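Local coordinates for mandelate racemase/muconate lactonizing protein (Geobacillus sp., PDB 3N4F) that probably catalyses a magnesium-dependent reaction on a carboxylate substrate, as other members of the enolase superfamily do, at residues A[24-29]-A[41-46]; A[204-209]-A[227-232]; A[318-323]-A[335-340]. One frame throughout, in Å; residues are numbered along the deposited sequence.

Interaction 1: A[24-29]-A[41-46]; sequences GERARS and KSCTVD
Gly24 and Cys43 grip each other through two backbone hydrogen bonds, Gly24 N to Cys43 O at 2.8 Å and Cys43 N to Gly24 O at 2.7 Å, which makes them an antiparallel hydrogen-bonded pair. The second donor stands above the carbonyl plane of Gly24, 46° out of it. Next along, Glu25 and Ser42 form a non-hydrogen-bonded pair, and Arg26 N reaches Lys41 O at 2.8 Å, in the carbonyl plane. Lys41 doubles the hold on Arg26: its chain runs extended from CG, anti to the backbone N (chi1 -159°), and bends only at chi4, which brings NZ to 2.7 Å from Arg26 O, again in that carbonyl's plane. The ammonium also makes a long salt bridge, 3.7 Å from NZ to Glu25 OE1; the two side chains cross at a slant, with Glu25 OE1 against Lys41 CE. These strands are the arms of a beta hairpin, strands 14-30 and 42-52, in the antiparallel sheet that strands 340-342 and 383-386 also join; the chain turns a corner at Ala27 and Arg28, and the other arm does so at Lys41. On the face away from Glu25, Cys43 SG sits 4.0 Å above the plane of the Arg26 guanidinium, over its centre. Further out, that guanidinium is fixed at two atoms: NE forms a salt bridge with Asp338 and NH1 donates to Gly40 O, while Ile340 packs on Cys43 and Arg26.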
loop_
_atom_site.group_PDB
_atom_site.type_symbol
_atom_site.label_atom_id
_atom_site.label_comp_id
_atom_site.label_asym_id
_atom_site.label_seq_id
_atom_site.Cartn_x
_atom_site.Cartn_y
_atom_site.Cartn_z
ATOM N N GLY A 24 2.116 -12.704 -12.249
ATOM C CA GLY A 24 0.722 -12.592 -12.610
ATOM C C GLY A 24 0.409 -11.305 -13.355
ATOM O O GLY A 24 1.281 -10.707 -14.010
ATOM N N GLU A 25 -0.840 -10.874 -13.225
ATOM C CA GLU A 25 -1.389 -9.802 -14.046
ATOM C C GLU A 25 -2.467 -9.012 -13.324
ATOM O O GLU A 25 -3.289 -9.572 -12.580
ATOM C CB GLU A 25 -1.988 -10.376 -15.339
ATOM C CG GLU A 25 -0.956 -10.790 -16.381
ATOM C CD GLU A 25 -1.579 -11.327 -17.660
ATOM O OE1 GLU A 25 -2.822 -11.226 -17.819
ATOM O OE2 GLU A 25 -0.818 -11.846 -18.512
ATOM N N ARG A 26 -2.424 -7.703 -13.539
ATOM C CA ARG A 26 -3.531 -6.806 -13.263
ATOM C C ARG A 26 -4.747 -7.164 -14.103
ATOM O O ARG A 26 -4.617 -7.677 -15.220
ATOM C CB ARG A 26 -3.139 -5.383 -13.667
ATOM C CG ARG A 26 -2.849 -4.514 -12.550
ATOM C CD ARG A 26 -2.246 -3.212 -13.052
ATOM N NE ARG A 26 -1.258 -2.838 -12.075
ATOM C CZ ARG A 26 0.035 -2.719 -12.305
ATOM N NH1 ARG A 26 0.538 -2.898 -13.530
ATOM N NH2 ARG A 26 0.828 -2.428 -11.285
ATOM N N ALA A 27 -5.925 -6.854 -13.574
ATOM C CA ALA A 27 -7.183 -7.072 -14.291
ATOM C C ALA A 27 -7.267 -6.164 -15.529
ATOM O O ALA A 27 -7.845 -6.540 -16.550
ATOM C CB ALA A 27 -8.370 -6.834 -13.362
ATOM N N ARG A 28 -6.642 -4.990 -15.455
ATOM C CA ARG A 28 -6.675 -4.066 -16.562
ATOM C C ARG A 28 -5.326 -3.364 -16.663
ATOM O O ARG A 28 -4.779 -2.918 -15.660
ATOM C CB ARG A 28 -7.817 -3.038 -16.379
ATOM C CG ARG A 28 -8.008 -2.055 -17.571
ATOM C CD ARG A 28 -9.116 -1.016 -17.305
ATOM N NE ARG A 28 -8.692 -0.065 -16.275
ATOM C CZ ARG A 28 -9.203 0.010 -15.053
ATOM N NH1 ARG A 28 -10.196 -0.804 -14.667
ATOM N NH2 ARG A 28 -8.723 0.926 -14.218
ATOM N N SER A 29 -4.786 -3.291 -17.874
ATOM C CA SER A 29 -3.458 -2.719 -18.055
ATOM C C SER A 29 -3.491 -1.250 -17.642
ATOM O O SER A 29 -4.434 -0.525 -17.972
ATOM C CB SER A 29 -3.003 -2.871 -19.506
ATOM O OG SER A 29 -1.678 -2.389 -19.660
ATOM N N LYS A 41 0.444 -4.455 -17.633
ATOM C CA LYS A 41 -0.480 -5.467 -17.075
ATOM C C LYS A 41 0.271 -6.507 -16.221
ATOM O O LYS A 41 -0.291 -7.081 -15.291
ATOM C CB LYS A 41 -1.207 -6.177 -18.219
ATOM C CG LYS A 41 -2.515 -6.873 -17.847
ATOM C CD LYS A 41 -3.282 -7.261 -19.114
ATOM C CE LYS A 41 -4.222 -8.436 -18.912
ATOM N NZ LYS A 41 -5.144 -8.301 -17.766
ATOM N N SER A 42 1.544 -6.734 -16.539
ATOM C CA SER A 42 2.347 -7.765 -15.861
ATOM C C SER A 42 2.710 -7.380 -14.430
ATOM O O SER A 42 3.095 -6.240 -14.169
ATOM C CB SER A 42 3.620 -8.081 -16.664
ATOM O OG SER A 42 4.472 -8.940 -15.926
ATOM N N CYS A 43 2.586 -8.339 -13.514
ATOM C CA CYS A 43 2.895 -8.119 -12.092
ATOM C C CYS A 43 3.762 -9.246 -11.537
ATOM O O CYS A 43 3.615 -10.407 -11.944
ATOM C CB CYS A 43 1.607 -8.015 -11.255
ATOM S SG CYS A 43 0.497 -6.634 -11.657
ATOM N N THR A 44 4.664 -8.903 -10.617
ATOM C CA THR A 44 5.437 -9.918 -9.898
ATOM C C THR A 44 5.457 -9.631 -8.397
ATOM O O THR A 44 5.182 -8.503 -7.956
ATOM C CB THR A 44 6.883 -10.058 -10.434
ATOM O OG1 THR A 44 7.588 -8.842 -10.214
ATOM C CG2 THR A 44 6.904 -10.390 -11.927
ATOM N N VAL A 45 5.733 -10.674 -7.614
ATOM C CA VAL A 45 5.938 -10.537 -6.180
ATOM C C VAL A 45 7.079 -11.477 -5.759
ATOM O O VAL A 45 6.977 -12.688 -5.962
ATOM C CB VAL A 45 4.650 -10.875 -5.352
ATOM C CG1 VAL A 45 4.963 -10.845 -3.873
ATOM C CG2 VAL A 45 3.481 -9.898 -5.676
ATOM N N ASP A 46 8.154 -10.919 -5.193
ATOM C CA ASP A 46 9.230 -11.744 -4.625
ATOM C C ASP A 46 8.768 -12.240 -3.263
ATOM O O ASP A 46 8.326 -11.446 -2.433
ATOM C CB ASP A 46 10.542 -10.959 -4.511
ATOM C CG ASP A 46 11.104 -10.561 -5.874
ATOM O OD1 ASP A 46 10.623 -11.085 -6.896
ATOM O OD2 ASP A 46 12.040 -9.742 -5.925
#

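Interaction 2: A[204-209]-A[227-232]; sequences IMIDAN and VNLYWL. With MG (magnesium ion), chain F.
Ile204 and Leu229 lead two parallel strands whose short axes run 22° apart, joined by backbone bonds from Ile204 N to Asn228 O, from Tyr230 N to Ile204 O and from Ile206 N to Trp231 O. The tightest of the three is Tyr230 N to Ile204 O, at 2.8 Å. The strands are neighbours in the barrel of the enolase C-terminal domain, linked by helix 214-223 as a beta-alpha-beta unit. On the face bearing Ile204 and Ile206, Leu229 CD1 touches CG2 of both isoleucines, and Leu232 CD1 rests against Ile206 CG1 at 3.9 Å. Helix 180-198 packs on these isoleucines through Val191. The other face carries a Met-aromatic contact. Selenomethionine Met205 lies across the indole of Trp231, with SE 3.6 Å from the centroid of the six-membered ring and 12° off its normal. Trp231 offers that face because its CG lies between the backbone N and the carbonyl carbon (chi1 81°), while NE1 donates to Glu233. Replacing Trp231 by an alanine would probably leave the selenium without its aromatic partner, set the Met205 chain free to turn and deprive the Glu233 carboxylate of a donor. At the end of strand 204-207, past the residues bonded to 227-232, Asp207 reaches the magnesium ion, whose shell Glu233 and Glu263 complete with three waters. Its OD2 binds the metal at 2.1 Å, whereas OD1 accepts from Asn209 N at 2.8 Å on the anti side, closing an Asx turn.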
loop_
_atom_site.group_PDB
_atom_site.type_symbol
_atom_site.label_atom_id
_atom_site.label_comp_id
_atom_site.label_asym_id
_atom_site.label_seq_id
_atom_site.Cartn_x
_atom_site.Cartn_y
_atom_site.Cartn_z
ATOM N N ILE A 204 -13.281 10.736 -3.606
ATOM C CA ILE A 204 -12.451 10.859 -4.789
ATOM C C ILE A 204 -11.130 11.424 -4.321
ATOM O O ILE A 204 -11.109 12.409 -3.596
ATOM C CB ILE A 204 -13.079 11.827 -5.842
ATOM C CG1 ILE A 204 -14.467 11.342 -6.293
ATOM C CG2 ILE A 204 -12.124 12.044 -7.050
ATOM C CD1 ILE A 204 -14.501 9.954 -6.914
HETATM N N MSE A 205 -10.041 10.770 -4.699
HETATM C CA MSE A 205 -8.707 11.312 -4.442
HETATM C C MSE A 205 -8.096 11.613 -5.783
HETATM O O MSE A 205 -8.437 10.969 -6.760
HETATM C CB MSE A 205 -7.849 10.314 -3.667
HETATM C CG MSE A 205 -8.034 10.388 -2.157
HETATM SE SE MSE A 205 -8.263 8.593 -1.423
HETATM C CE MSE A 205 -10.039 8.457 -2.183
ATOM N N ILE A 206 -7.245 12.629 -5.843
ATOM C CA ILE A 206 -6.496 12.898 -7.061
ATOM C C ILE A 206 -4.990 12.892 -6.773
ATOM O O ILE A 206 -4.528 13.380 -5.738
ATOM C CB ILE A 206 -6.965 14.195 -7.778
ATOM C CG1 ILE A 206 -6.835 15.432 -6.861
ATOM C CG2 ILE A 206 -8.433 14.031 -8.227
ATOM C CD1 ILE A 206 -7.135 16.783 -7.551
ATOM N N ASP A 207 -4.236 12.330 -7.702
ATOM C CA ASP A 207 -2.803 12.189 -7.531
ATOM C C ASP A 207 -2.118 12.741 -8.771
ATOM O O ASP A 207 -2.278 12.212 -9.872
ATOM C CB ASP A 207 -2.493 10.708 -7.323
ATOM C CG ASP A 207 -1.002 10.417 -7.193
ATOM O OD1 ASP A 207 -0.121 11.297 -7.404
ATOM O OD2 ASP A 207 -0.709 9.261 -6.868
ATOM N N ALA A 208 -1.348 13.803 -8.592
ATOM C CA ALA A 208 -0.685 14.439 -9.719
ATOM C C ALA A 208 0.718 13.951 -10.022
ATOM O O ALA A 208 1.345 14.460 -10.957
ATOM C CB ALA A 208 -0.664 15.951 -9.534
ATOM N N ASN A 209 1.232 13.013 -9.228
ATOM C CA ASN A 209 2.618 12.602 -9.365
ATOM C C ASN A 209 3.576 13.768 -9.625
ATOM O O ASN A 209 4.430 13.676 -10.514
ATOM C CB ASN A 209 2.758 11.501 -10.423
ATOM C CG ASN A 209 2.257 10.163 -9.896
ATOM O OD1 ASN A 209 1.156 9.723 -10.221
ATOM N ND2 ASN A 209 3.037 9.556 -8.999
ATOM N N VAL A 227 -16.983 18.627 -6.115
ATOM C CA VAL A 227 -16.617 17.210 -6.076
ATOM C C VAL A 227 -16.246 16.779 -4.662
ATOM O O VAL A 227 -15.606 17.531 -3.911
ATOM C CB VAL A 227 -15.467 16.873 -7.085
ATOM C CG1 VAL A 227 -14.993 15.386 -6.949
ATOM C CG2 VAL A 227 -15.915 17.163 -8.508
ATOM N N ASN A 228 -16.664 15.566 -4.301
ATOM C CA ASN A 228 -16.295 14.975 -3.021
ATOM C C ASN A 228 -14.819 14.572 -2.998
ATOM O O ASN A 228 -14.468 13.391 -2.906
ATOM C CB ASN A 228 -17.219 13.800 -2.647
ATOM C CG ASN A 228 -17.073 13.397 -1.194
ATOM O OD1 ASN A 228 -16.795 14.243 -0.336
ATOM N ND2 ASN A 228 -17.251 12.107 -0.904
ATOM N N LEU A 229 -13.960 15.588 -3.083
ATOM C CA LEU A 229 -12.531 15.422 -3.099
ATOM C C LEU A 229 -12.010 15.207 -1.679
ATOM O O LEU A 229 -12.002 16.139 -0.856
ATOM C CB LEU A 229 -11.908 16.664 -3.716
ATOM C CG LEU A 229 -10.622 16.476 -4.503
ATOM C CD1 LEU A 229 -10.838 15.493 -5.662
ATOM C CD2 LEU A 229 -10.162 17.824 -5.008
ATOM N N TYR A 230 -11.600 13.976 -1.384
ATOM C CA TYR A 230 -11.128 13.618 -0.052
ATOM C C TYR A 230 -9.670 14.016 0.196
ATOM O O TYR A 230 -9.358 14.531 1.260
ATOM C CB TYR A 230 -11.347 12.128 0.220
ATOM C CG TYR A 230 -11.015 11.703 1.628
ATOM C CD1 TYR A 230 -11.887 11.968 2.685
ATOM C CD2 TYR A 230 -9.821 11.037 1.908
ATOM C CE1 TYR A 230 -11.579 11.569 3.976
ATOM C CE2 TYR A 230 -9.505 10.641 3.179
ATOM C CZ TYR A 230 -10.385 10.903 4.213
ATOM O OH TYR A 230 -10.069 10.506 5.486
ATOM N N TRP A 231 -8.779 13.747 -0.758
ATOM C CA TRP A 231 -7.402 14.254 -0.642
ATOM C C TRP A 231 -6.752 14.553 -1.982
ATOM O O TRP A 231 -7.152 14.005 -3.022
ATOM C CB TRP A 231 -6.499 13.377 0.278
ATOM C CG TRP A 231 -5.870 12.116 -0.295
ATOM C CD1 TRP A 231 -5.226 11.968 -1.508
ATOM C CD2 TRP A 231 -5.780 10.836 0.360
ATOM N NE1 TRP A 231 -4.763 10.675 -1.639
ATOM C CE2 TRP A 231 -5.100 9.959 -0.517
ATOM C CE3 TRP A 231 -6.228 10.340 1.603
ATOM C CZ2 TRP A 231 -4.852 8.609 -0.193
ATOM C CZ3 TRP A 231 -5.970 8.994 1.923
ATOM C CH2 TRP A 231 -5.296 8.151 1.022
ATOM N N LEU A 232 -5.768 15.444 -1.907
ATOM C CA LEU A 232 -4.846 15.784 -2.972
ATOM C C LEU A 232 -3.432 15.250 -2.639
ATOM O O LEU A 232 -2.814 15.635 -1.640
ATOM C CB LEU A 232 -4.767 17.284 -3.097
ATOM C CG LEU A 232 -3.651 17.861 -3.958
ATOM C CD1 LEU A 232 -3.948 17.553 -5.440
ATOM C CD2 LEU A 232 -3.591 19.340 -3.709
HETATM MG MG MG F . 0.808 8.473 -5.576
HETATM O O HOH W 1 1.860 10.210 -5.879
HETATM O O HOH W 2 1.865 7.469 -6.990
HETATM O O HOH W 3 -0.120 6.589 -5.450
#

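Interaction 3: A[318-323]-A[335-340]; sequences GIYASG and VEYDDI
Helix 316-325 packs here against the barrel strand 335-337 and the chain that follows it, within the enolase C-terminal domain; the segment axes run nearly antiparallel, at 157°, and approach to 7.8 Å. Ile319 has the largest share of the contact. Its CG2, anti to the backbone N, touches Val335 CG1 at 3.8 Å and Tyr337 CD2 at 3.7 Å, while CG1 and CD1 lie against the backbone oxygens of Glu336, in the strand, and Asp338, just after it. Val335 answers with both branches: CG1 abuts Ile319 O, and CG2 meets Gly323 N at 3.7 Å, beside Ser322 CB. No direct hydrogen bond crosses. One water donates to Ser322 OG and accepts from Glu336 N, and Ser322 OG itself donates to Gly318 O at 3.0 Å. That carbonyl also receives Ser322 N, the two donors coming from opposite faces of its plane. At the other end, the hydroxyl of Tyr320 gathers three waters: one lies 2.6 Å from Tyr320 OH and 2.7 Å from Tyr337 OH, in the plane of both rings; a second bonds to Asp338 O and Ile340 N; a third donates to Ile340 O. Tyr350 meets the Tyr320 ring edge-to-face, and the Glu336 carboxylate turns from the helix to Lys168, Thr133 and Cys312 N. Helix 316-325, between strands 307-308 and 335-337 in the chain, packs on the latter as an outer helix of a TIM-type barrel.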
loop_
_atom_site.group_PDB
_atom_site.type_symbol
_atom_site.label_atom_id
_atom_site.label_comp_id
_atom_site.label_asym_id
_atom_site.label_seq_id
_atom_site.Cartn_x
_atom_site.Cartn_y
_atom_site.Cartn_z
ATOM N N GLY A 318 1.569 -6.355 -0.732
ATOM C CA GLY A 318 1.389 -5.189 0.141
ATOM C C GLY A 318 -0.058 -4.772 0.413
ATOM O O GLY A 318 -0.358 -4.227 1.475
ATOM N N ILE A 319 -0.940 -5.018 -0.522
ATOM C CA ILE A 319 -2.330 -4.683 -0.343
ATOM C C ILE A 319 -2.860 -5.420 0.887
ATOM O O ILE A 319 -3.545 -4.860 1.640
ATOM C CB ILE A 319 -3.193 -5.133 -1.538
ATOM C CG1 ILE A 319 -2.902 -4.298 -2.751
ATOM C CG2 ILE A 319 -4.665 -5.176 -1.174
ATOM C CD1 ILE A 319 -2.848 -5.079 -3.931
ATOM N N TYR A 320 -2.493 -6.684 1.056
ATOM C CA TYR A 320 -3.021 -7.524 2.133
ATOM C C TYR A 320 -2.325 -7.189 3.444
ATOM O O TYR A 320 -2.962 -7.052 4.483
ATOM C CB TYR A 320 -2.917 -8.988 1.707
ATOM C CG TYR A 320 -3.544 -9.124 0.336
ATOM C CD1 TYR A 320 -4.933 -9.152 0.199
ATOM C CD2 TYR A 320 -2.761 -9.108 -0.829
ATOM C CE1 TYR A 320 -5.535 -9.227 -1.046
ATOM C CE2 TYR A 320 -3.345 -9.170 -2.080
ATOM C CZ TYR A 320 -4.741 -9.228 -2.180
ATOM O OH TYR A 320 -5.350 -9.298 -3.397
ATOM N N ALA A 321 -1.019 -6.976 3.353
ATOM C CA ALA A 321 -0.244 -6.397 4.434
ATOM C C ALA A 321 -0.821 -5.098 5.006
ATOM O O ALA A 321 -0.828 -4.932 6.230
ATOM C CB ALA A 321 1.187 -6.171 3.988
ATOM N N SER A 322 -1.245 -4.175 4.133
ATOM C CA SER A 322 -1.812 -2.877 4.554
ATOM C C SER A 322 -3.035 -3.084 5.431
ATOM O O SER A 322 -3.196 -2.416 6.455
ATOM C CB SER A 322 -2.222 -2.016 3.342
ATOM O OG SER A 322 -1.084 -1.584 2.616
ATOM N N GLY A 323 -3.901 -4.006 5.017
ATOM C CA GLY A 323 -5.088 -4.357 5.796
ATOM C C GLY A 323 -4.797 -4.668 7.252
ATOM O O GLY A 323 -5.393 -4.070 8.150
ATOM N N VAL A 335 -6.593 1.125 2.564
ATOM C CA VAL A 335 -5.810 0.238 1.699
ATOM C C VAL A 335 -5.884 0.737 0.241
ATOM O O VAL A 335 -6.965 0.979 -0.300
ATOM C CB VAL A 335 -6.342 -1.218 1.776
ATOM C CG1 VAL A 335 -5.574 -2.133 0.834
ATOM C CG2 VAL A 335 -6.228 -1.728 3.209
ATOM N N GLU A 336 -4.722 0.908 -0.379
ATOM C CA GLU A 336 -4.635 1.279 -1.783
ATOM C C GLU A 336 -4.764 -0.007 -2.592
ATOM O O GLU A 336 -3.878 -0.860 -2.545
ATOM C CB GLU A 336 -3.284 1.962 -2.040
ATOM C CG GLU A 336 -3.075 2.382 -3.483
ATOM C CD GLU A 336 -1.911 3.364 -3.682
ATOM O OE1 GLU A 336 -1.046 3.503 -2.793
ATOM O OE2 GLU A 336 -1.866 4.012 -4.751
ATOM N N TYR A 337 -5.862 -0.158 -3.329
ATOM C CA TYR A 337 -6.184 -1.456 -3.929
ATOM C C TYR A 337 -6.059 -1.502 -5.457
ATOM O O TYR A 337 -6.616 -0.664 -6.162
ATOM C CB TYR A 337 -7.586 -1.900 -3.511
ATOM C CG TYR A 337 -7.934 -3.296 -3.967
ATOM C CD1 TYR A 337 -8.517 -3.523 -5.221
ATOM C CD2 TYR A 337 -7.653 -4.391 -3.161
ATOM C CE1 TYR A 337 -8.836 -4.824 -5.647
ATOM C CE2 TYR A 337 -7.968 -5.690 -3.569
ATOM C CZ TYR A 337 -8.550 -5.901 -4.808
ATOM O OH TYR A 337 -8.849 -7.196 -5.197
ATOM N N ASP A 338 -5.311 -2.488 -5.938
ATOM C CA ASP A 338 -5.139 -2.789 -7.368
ATOM C C ASP A 338 -5.610 -4.240 -7.516
ATOM O O ASP A 338 -5.192 -5.104 -6.741
ATOM C CB ASP A 338 -3.644 -2.670 -7.729
ATOM C CG ASP A 338 -3.379 -2.452 -9.229
ATOM O OD1 ASP A 338 -4.313 -2.343 -10.037
ATOM O OD2 ASP A 338 -2.185 -2.348 -9.594
ATOM N N ASP A 339 -6.488 -4.497 -8.483
ATOM C CA ASP A 339 -7.022 -5.845 -8.745
ATOM C C ASP A 339 -6.001 -6.681 -9.504
ATOM O O ASP A 339 -5.788 -6.484 -10.697
ATOM C CB ASP A 339 -8.336 -5.765 -9.536
ATOM C CG ASP A 339 -9.069 -7.112 -9.634
ATOM O OD1 ASP A 339 -8.554 -8.161 -9.188
ATOM O OD2 ASP A 339 -10.184 -7.118 -10.181
ATOM N N ILE A 340 -5.334 -7.582 -8.781
ATOM C CA ILE A 340 -4.247 -8.378 -9.329
ATOM C C ILE A 340 -4.463 -9.871 -9.042
ATOM O O ILE A 340 -4.869 -10.238 -7.940
ATOM C CB ILE A 340 -2.889 -7.919 -8.738
ATOM C CG1 ILE A 340 -2.628 -6.432 -9.080
ATOM C CG2 ILE A 340 -1.758 -8.787 -9.252
ATOM C CD1 ILE A 340 -1.485 -5.765 -8.249
HETATM O O HOH W 4 -5.521 -7.601 -5.901
HETATM O O HOH W 5 -7.971 -9.320 -3.729
HETATM O O HOH W 6 -3.715 -10.554 -5.343
HETATM O O HOH W 7 -2.300 0.937 1.580
#

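In the fold
Interaction 1 is partly buried and lies in the antiparallel sheet beside the barrel, whereas interactions 2 and 3 are buried contacts of the barrel domain. Their chemistry follows: backbone pairing and charges in 24-29 with 41-46, parallel pairing with apolar and aromatic faces in 204-209 with 227-232, and apolar packing bridged by water in 318-323 with 335-340. The chain of 335-340 passes from the barrel strand into the hairpin's sheet, and the 2.7 Å salt bridge from Arg26 NE to Asp338 OD2 and a probable hydrogen bond from Ala27 N to Asp339 O tie interactions 1 and 3. Interactions 2 and 3 reach one sheet without touching, their nearest atoms about 6 Å apart; interaction 2 supplies a magnesium ligand.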